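PDB 2WB7: PT26-6P from Thermococcus sp., which is of unknown function but is encoded by a family of mobile extrachromosomal elements of Euryarchaea and combines three domains with novel folds. Local coordinates for residues D469-Q472 against M473-Y477; E515-N518 against L519-Y523; D132-V135 against Y136-R139. All coordinates share one frame; numbering follows the deposited sequence.

Interaction 1 (D469-Q472 against M473-Y477)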
loop_
_atom_site.group_PDB
_atom_site.type_symbol
_atom_site.label_atom_id
_atom_site.label_comp_id
_atom_site.label_asym_id
_atom_site.label_seq_id
_atom_site.Cartn_x
_atom_site.Cartn_y
_atom_site.Cartn_z
ATOM N N ASP A 469 -16.407 43.728 -17.799
ATOM C CA ASP A 469 -17.729 43.939 -18.338
ATOM C C ASP A 469 -18.111 42.795 -19.269
ATOM O O ASP A 469 -19.198 42.804 -19.857
ATOM C CB ASP A 469 -17.815 45.281 -19.049
ATOM C CG ASP A 469 -16.796 45.406 -20.140
ATOM O OD1 ASP A 469 -16.957 46.278 -21.017
ATOM O OD2 ASP A 469 -15.829 44.614 -20.126
ATOM N N ASP A 470 -17.214 41.822 -19.432
ATOM C CA ASP A 470 -17.645 40.546 -19.977
ATOM C C ASP A 470 -18.045 39.645 -18.823
ATOM O O ASP A 470 -17.358 39.575 -17.812
ATOM C CB ASP A 470 -16.565 39.846 -20.760
ATOM C CG ASP A 470 -17.023 38.486 -21.239
ATOM O OD1 ASP A 470 -17.900 38.453 -22.131
ATOM O OD2 ASP A 470 -16.541 37.454 -20.708
ATOM N N TYR A 471 -19.144 38.929 -18.994
ATOM C CA TYR A 471 -19.700 38.117 -17.920
ATOM C C TYR A 471 -18.803 36.948 -17.522
ATOM O O TYR A 471 -18.505 36.767 -16.341
ATOM C CB TYR A 471 -21.080 37.610 -18.315
ATOM C CG TYR A 471 -21.760 36.796 -17.246
ATOM C CD1 TYR A 471 -21.907 37.290 -15.960
ATOM C CD2 TYR A 471 -22.278 35.537 -17.530
ATOM C CE1 TYR A 471 -22.539 36.546 -14.986
ATOM C CE2 TYR A 471 -22.920 34.797 -16.568
ATOM C CZ TYR A 471 -23.046 35.305 -15.296
ATOM O OH TYR A 471 -23.671 34.563 -14.319
ATOM N N GLN A 472 -18.375 36.160 -18.504
ATOM C CA GLN A 472 -17.535 35.010 -18.213
ATOM C C GLN A 472 -16.236 35.472 -17.584
ATOM O O GLN A 472 -15.671 34.817 -16.713
ATOM C CB GLN A 472 -17.249 34.210 -19.468
ATOM C CG GLN A 472 -16.540 32.898 -19.164
ATOM C CD GLN A 472 -17.392 31.934 -18.319
ATOM O OE1 GLN A 472 -18.412 31.425 -18.770
ATOM N NE2 GLN A 472 -16.968 31.693 -17.093
HETATM N N MSE A 473 -15.766 36.627 -18.018
HETATM C CA MSE A 473 -14.513 37.130 -17.519
HETATM C C MSE A 473 -14.664 37.525 -16.045
HETATM O O MSE A 473 -13.726 37.453 -15.251
HETATM C CB MSE A 473 -14.059 38.308 -18.377
HETATM C CG MSE A 473 -12.550 38.368 -18.533
HETATM SE SE MSE A 473 -11.892 36.712 -19.341
HETATM C CE MSE A 473 -10.518 36.276 -18.044
ATOM N N PHE A 474 -15.859 37.946 -15.672
ATOM C CA PHE A 474 -16.108 38.332 -14.299
ATOM C C PHE A 474 -16.149 37.051 -13.465
ATOM O O PHE A 474 -15.525 36.956 -12.405
ATOM C CB PHE A 474 -17.421 39.110 -14.226
ATOM C CG PHE A 474 -17.861 39.450 -12.836
ATOM C CD1 PHE A 474 -17.213 40.415 -12.111
ATOM C CD2 PHE A 474 -18.959 38.820 -12.268
ATOM C CE1 PHE A 474 -17.639 40.738 -10.830
ATOM C CE2 PHE A 474 -19.388 39.139 -11.006
ATOM C CZ PHE A 474 -18.727 40.093 -10.281
ATOM N N LEU A 475 -16.889 36.060 -13.951
ATOM C CA LEU A 475 -16.893 34.743 -13.339
ATOM C C LEU A 475 -15.473 34.201 -13.214
ATOM O O LEU A 475 -15.051 33.802 -12.122
ATOM C CB LEU A 475 -17.757 33.771 -14.143
ATOM C CG LEU A 475 -19.271 33.983 -14.060
ATOM C CD1 LEU A 475 -20.002 32.807 -14.711
ATOM C CD2 LEU A 475 -19.739 34.205 -12.611
ATOM N N ASN A 476 -14.727 34.218 -14.324
ATOM C CA ASN A 476 -13.397 33.625 -14.327
ATOM C C ASN A 476 -12.469 34.200 -13.280
ATOM O O ASN A 476 -11.753 33.463 -12.611
ATOM C CB ASN A 476 -12.762 33.715 -15.695
ATOM C CG ASN A 476 -13.339 32.717 -16.660
ATOM O OD1 ASN A 476 -14.066 31.810 -16.268
ATOM N ND2 ASN A 476 -13.039 32.889 -17.938
ATOM N N TYR A 477 -12.485 35.516 -13.127
ATOM C CA TYR A 477 -11.628 36.139 -12.141
ATOM C C TYR A 477 -12.072 35.844 -10.705
ATOM O O TYR A 477 -11.230 35.676 -9.809
ATOM C CB TYR A 477 -11.554 37.646 -12.364
ATOM C CG TYR A 477 -10.446 38.086 -13.300
ATOM C CD1 TYR A 477 -9.110 37.915 -12.947
ATOM C CD2 TYR A 477 -10.732 38.698 -14.521
ATOM C CE1 TYR A 477 -8.088 38.325 -13.781
ATOM C CE2 TYR A 477 -9.717 39.119 -15.359
ATOM C CZ TYR A 477 -8.396 38.935 -14.980
ATOM O OH TYR A 477 -7.372 39.340 -15.807
#

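Interaction 2 (E515-N518 against L519-Y523)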
loop_
_atom_site.group_PDB
_atom_site.type_symbol
_atom_site.label_atom_id
_atom_site.label_comp_id
_atom_site.label_asym_id
_atom_site.label_seq_id
_atom_site.Cartn_x
_atom_site.Cartn_y
_atom_site.Cartn_z
ATOM N N GLU A 515 -1.915 22.356 -6.699
ATOM C CA GLU A 515 -2.970 21.913 -7.611
ATOM C C GLU A 515 -4.021 22.985 -7.822
ATOM O O GLU A 515 -4.320 23.347 -8.952
ATOM C CB GLU A 515 -3.627 20.641 -7.094
ATOM C CG GLU A 515 -2.777 19.398 -7.275
ATOM C CD GLU A 515 -3.406 18.177 -6.607
ATOM O OE1 GLU A 515 -4.600 18.264 -6.223
ATOM O OE2 GLU A 515 -2.706 17.142 -6.455
ATOM N N TYR A 516 -4.578 23.497 -6.726
ATOM C CA TYR A 516 -5.584 24.542 -6.786
ATOM C C TYR A 516 -5.027 25.841 -7.377
ATOM O O TYR A 516 -5.718 26.579 -8.074
ATOM C CB TYR A 516 -6.162 24.782 -5.387
ATOM C CG TYR A 516 -7.129 23.710 -4.955
ATOM C CD1 TYR A 516 -8.463 24.009 -4.675
ATOM C CD2 TYR A 516 -6.710 22.384 -4.857
ATOM C CE1 TYR A 516 -9.353 23.005 -4.286
ATOM C CE2 TYR A 516 -7.581 21.387 -4.473
ATOM C CZ TYR A 516 -8.899 21.697 -4.196
ATOM O OH TYR A 516 -9.748 20.688 -3.831
ATOM N N SER A 517 -3.772 26.131 -7.096
ATOM C CA SER A 517 -3.161 27.271 -7.714
ATOM C C SER A 517 -3.162 27.105 -9.231
ATOM O O SER A 517 -3.523 28.029 -9.955
ATOM C CB SER A 517 -1.752 27.475 -7.180
ATOM O OG SER A 517 -1.121 28.531 -7.872
ATOM N N ASN A 518 -2.807 25.922 -9.720
ATOM C CA ASN A 518 -2.823 25.703 -11.155
ATOM C C ASN A 518 -4.226 25.739 -11.740
ATOM O O ASN A 518 -4.427 26.167 -12.875
ATOM C CB ASN A 518 -2.104 24.406 -11.544
ATOM C CG ASN A 518 -0.624 24.431 -11.192
ATOM O OD1 ASN A 518 0.032 23.394 -11.158
ATOM N ND2 ASN A 518 -0.098 25.611 -10.916
ATOM N N LEU A 519 -5.205 25.276 -10.979
ATOM C CA LEU A 519 -6.573 25.342 -11.460
ATOM C C LEU A 519 -6.940 26.811 -11.613
ATOM O O LEU A 519 -7.543 27.217 -12.631
ATOM C CB LEU A 519 -7.528 24.641 -10.500
ATOM C CG LEU A 519 -9.000 24.624 -10.917
ATOM C CD1 LEU A 519 -9.140 24.188 -12.343
ATOM C CD2 LEU A 519 -9.787 23.718 -10.023
ATOM N N ALA A 520 -6.566 27.614 -10.614
ATOM C CA ALA A 520 -6.816 29.052 -10.682
ATOM C C ALA A 520 -6.312 29.652 -11.992
ATOM O O ALA A 520 -7.041 30.374 -12.681
ATOM C CB ALA A 520 -6.201 29.775 -9.502
ATOM N N LYS A 521 -5.063 29.352 -12.335
ATOM C CA LYS A 521 -4.433 29.964 -13.493
ATOM C C LYS A 521 -5.105 29.579 -14.801
ATOM O O LYS A 521 -4.907 30.234 -15.818
ATOM C CB LYS A 521 -2.962 29.594 -13.562
ATOM C CG LYS A 521 -2.181 29.940 -12.327
ATOM C CD LYS A 521 -0.729 29.590 -12.518
ATOM C CE LYS A 521 0.060 29.831 -11.250
ATOM N NZ LYS A 521 0.086 31.283 -10.891
ATOM N N GLU A 522 -5.895 28.518 -14.793
ATOM C CA GLU A 522 -6.576 28.156 -16.024
ATOM C C GLU A 522 -7.638 29.175 -16.371
ATOM O O GLU A 522 -8.059 29.280 -17.519
ATOM C CB GLU A 522 -7.190 26.774 -15.923
ATOM C CG GLU A 522 -6.180 25.673 -16.047
ATOM C CD GLU A 522 -6.782 24.358 -15.662
ATOM O OE1 GLU A 522 -8.024 24.304 -15.500
ATOM O OE2 GLU A 522 -6.028 23.373 -15.511
ATOM N N TYR A 523 -8.056 29.941 -15.374
ATOM C CA TYR A 523 -9.084 30.950 -15.557
ATOM C C TYR A 523 -8.534 32.351 -15.849
ATOM O O TYR A 523 -9.261 33.215 -16.329
ATOM C CB TYR A 523 -9.989 30.954 -14.335
ATOM C CG TYR A 523 -10.718 29.658 -14.238
ATOM C CD1 TYR A 523 -11.874 29.443 -14.979
ATOM C CD2 TYR A 523 -10.230 28.622 -13.455
ATOM C CE1 TYR A 523 -12.544 28.255 -14.919
ATOM C CE2 TYR A 523 -10.901 27.426 -13.395
ATOM C CZ TYR A 523 -12.052 27.257 -14.128
ATOM O OH TYR A 523 -12.709 26.068 -14.074
#

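Interaction 3 (D132-V135 against Y136-R139)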
loop_
_atom_site.group_PDB
_atom_site.type_symbol
_atom_site.label_atom_id
_atom_site.label_comp_id
_atom_site.label_asym_id
_atom_site.label_seq_id
_atom_site.Cartn_x
_atom_site.Cartn_y
_atom_site.Cartn_z
ATOM N N ASP A 132 11.464 -10.524 9.149
ATOM C CA ASP A 132 10.453 -9.501 9.365
ATOM C C ASP A 132 10.548 -8.909 10.770
ATOM O O ASP A 132 9.954 -9.436 11.708
ATOM C CB ASP A 132 9.072 -10.124 9.165
ATOM C CG ASP A 132 7.970 -9.096 9.020
ATOM O OD1 ASP A 132 8.176 -7.918 9.374
ATOM O OD2 ASP A 132 6.893 -9.475 8.543
ATOM N N PRO A 133 11.265 -7.788 10.906
ATOM C CA PRO A 133 11.522 -7.109 12.169
ATOM C C PRO A 133 10.281 -6.499 12.834
ATOM O O PRO A 133 10.173 -6.531 14.066
ATOM C CB PRO A 133 12.491 -5.994 11.781
ATOM C CG PRO A 133 12.883 -6.242 10.371
ATOM C CD PRO A 133 11.800 -7.045 9.759
ATOM N N LEU A 134 9.349 -5.970 12.039
ATOM C CA LEU A 134 8.179 -5.269 12.575
ATOM C C LEU A 134 6.976 -6.148 13.000
ATOM O O LEU A 134 6.118 -5.702 13.777
ATOM C CB LEU A 134 7.719 -4.207 11.573
ATOM C CG LEU A 134 8.700 -3.054 11.427
ATOM C CD1 LEU A 134 8.075 -1.881 10.681
ATOM C CD2 LEU A 134 9.176 -2.627 12.814
ATOM N N VAL A 135 6.915 -7.381 12.503
ATOM C CA VAL A 135 5.685 -8.180 12.603
ATOM C C VAL A 135 5.055 -8.242 14.000
ATOM O O VAL A 135 3.833 -8.148 14.129
ATOM C CB VAL A 135 5.873 -9.628 12.038
ATOM C CG1 VAL A 135 6.940 -10.358 12.807
ATOM C CG2 VAL A 135 4.572 -10.412 12.101
ATOM N N TYR A 136 5.867 -8.405 15.041
ATOM C CA TYR A 136 5.307 -8.564 16.389
ATOM C C TYR A 136 4.923 -7.237 17.022
ATOM O O TYR A 136 3.982 -7.160 17.813
ATOM C CB TYR A 136 6.268 -9.312 17.305
ATOM C CG TYR A 136 6.583 -10.704 16.826
ATOM C CD1 TYR A 136 5.570 -11.561 16.396
ATOM C CD2 TYR A 136 7.890 -11.171 16.808
ATOM C CE1 TYR A 136 5.855 -12.850 15.950
ATOM C CE2 TYR A 136 8.186 -12.455 16.371
ATOM C CZ TYR A 136 7.164 -13.289 15.940
ATOM O OH TYR A 136 7.454 -14.565 15.490
ATOM N N GLN A 137 5.653 -6.190 16.671
ATOM C CA GLN A 137 5.306 -4.862 17.136
ATOM C C GLN A 137 3.980 -4.431 16.544
ATOM O O GLN A 137 3.199 -3.735 17.190
ATOM C CB GLN A 137 6.378 -3.881 16.722
ATOM C CG GLN A 137 7.750 -4.412 16.967
ATOM C CD GLN A 137 8.767 -3.318 16.946
ATOM O OE1 GLN A 137 8.693 -2.390 17.748
ATOM N NE2 GLN A 137 9.725 -3.405 16.023
ATOM N N ILE A 138 3.740 -4.825 15.299
ATOM C CA ILE A 138 2.486 -4.505 14.647
ATOM C C ILE A 138 1.386 -5.312 15.297
ATOM O O ILE A 138 0.303 -4.794 15.585
ATOM C CB ILE A 138 2.534 -4.809 13.160
ATOM C CG1 ILE A 138 3.650 -4.002 12.509
ATOM C CG2 ILE A 138 1.231 -4.446 12.514
ATOM C CD1 ILE A 138 3.363 -2.540 12.459
ATOM N N ARG A 139 1.673 -6.582 15.557
ATOM C CA ARG A 139 0.711 -7.419 16.256
ATOM C C ARG A 139 0.318 -6.813 17.610
ATOM O O ARG A 139 -0.857 -6.788 17.954
ATOM C CB ARG A 139 1.221 -8.850 16.430
ATOM C CG ARG A 139 0.127 -9.808 16.805
ATOM C CD ARG A 139 0.612 -10.936 17.671
ATOM N NE ARG A 139 1.595 -10.490 18.655
ATOM C CZ ARG A 139 2.851 -10.939 18.717
ATOM N NH1 ARG A 139 3.267 -11.860 17.858
ATOM N NH2 ARG A 139 3.691 -10.475 19.635
#

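Interaction 1 (D469-Q472 against M473-Y477)
D470 turns its carboxylate onto the backbone amide of M473, three residues on. D470 OD2 lies 2.9 Å from M473 N and accepts its hydrogen on the anti side, somewhat out of the carboxylate plane. The torsion puts it there: D470 CG stands opposite the backbone N (chi1 177°), beside the carbonyl carbon and so over the following turn. The methylene groups also meet, D470 CB lying 3.8 Å from CB of M473, which is present as selenomethionine.

The next two pairs are four residues apart. L475 CD1 sits over one face of the Y471 ring, 4.0 Å from Y471 CZ, while L475 N donates almost straight to Y471 O at 3.0 Å. Both side chains also touch I400 of helix 393-404, and the F474 ring stacks on Y403, so this flank of the turn faces that helix.

On another flank, Q472 bends at its second torsion and brings its amide over N476. Q472 NE2 donates to N476 OD1 at 3.0 Å, but from above the carbonyl plane, 51° out of it, rather than onto a lone pair. The two amide planes are 33° apart. Q472 NE2 also passes 3.7 Å from L475 CB. A leucine in place of N476 would probably deprive the Q472 amide of this acceptor and free it to turn.

D470 O accepts from F474 N at 3.1 Å, so D470 contributes both a side-chain and a main-chain acceptor. A carboxylate capping the amide three residues on is the mark of an aspartate N-cap, here at the start of helix 471-499 in the helical domain.

Interaction 2 (E515-N518 against L519-Y523)
This is a local contact within one helix, between residues four apart (E515 and L519, Y516 and A520, S517 and K521), in helix 503-523, the last helix of the chain and part of the helical domain. The evidence is mainly a ladder of main-chain bonds. L519 N donates to E515 O at 2.9 Å, and A520 N to Y516 O, also at 2.9 Å. K521 N reaches S517 O at 3.1 Å. The next rung is weak: E522 N lies 3.4 Å from N518 O, with an N-H...O angle of 129°.

Side chains add little between the segments. K521 CG stands anti to the carbonyl carbon (chi1 -56°) and the chain then runs extended through chi3, which lays K521 CE alongside S517, 3.8 Å from S517 OG; the bend at chi4 turns only NZ. This is an aliphatic brush past the hydroxyl, whose polar partner is E454 OE2 on helix 442-465. L519 CB rests 3.6 Å from Y516 O.

Y516 points away from the following turn: its ring meets Y490 edge-to-face and its hydroxyl bonds to D12 OD1. The E515 carboxylate forms its salt bridge with K512, one turn back.

E522 N, whose bond to N518 O is weak, also donates to L519 O at 3.0 Å, and Y523 N donates to A520 O at 2.9 Å. The whole is characteristic of an i to i+4 main-chain ladder, here in the C-terminal part of helix 503-523, where L519, A520 and Y523 pack on helix 471-499 and Y516 on loop residues I10, L238 and P239.

Interaction 3 (D132-V135 against Y136-R139)
V135, L134 and Y136 carry this contact, and the first and last of them meet through a CH-pi interaction. V135 CG1 stands 3.9 Å from the centroid of the Y136 ring and 7° off the ring normal, so it lies over the middle of the face. Chi1 of V135 (60°) tucks CG1 between the backbone N and the carbonyl carbon, on the side from which the methyl can face the neighbouring ring. The two side chains run side by side in the same direction. The nearest ring carbons are only slightly farther from the methyl, with V135 CG1 to Y136 CD1 at 4.0 Å.

V135 and Y136 open helix 135-144, with L134 immediately before, in the first immunoglobulin-like domain. V135 also touches P372, W374 and Y360, and L134 touches W374, which places this turn against strands 350-364 and 370-379 of the second immunoglobulin-like domain.

L134 contributes both its carbonyl and its side chain. I138 N donates to L134 O at 3.0 Å. I138 CG1 comes close to L134 as well, 4.2 Å from L134 CB, so a polar and an apolar link join the same two residues. The next rung follows directly, with R139 N donating to V135 O at 3.0 Å. Both L134 and I138 reach helix 149-157 too, at K154 and I155 respectively.

Overall arrangement
Interactions 1 and 2 are neighbours in the helical domain, their centres 16 Å apart, on the consecutive helices 471-499 and 503-523. They meet directly by packing: N476 OD1 lies 3.5 Å from Y523 CD1, and M473 CE lies 3.7 Å from Y523 O. M473 and N476, near the start of one helix, thus pack on Y523 at the end of segment 519-523. Interaction 3 is separate, across the centre of the chain in the first immunoglobulin-like domain. Its centre is about 58 Å from that of interaction 1 and about 44 Å from that of interaction 2, with nearest atoms about 46 Å and 28 Å apart. All three are structural packing within one chain, and none can be tied to a known active site.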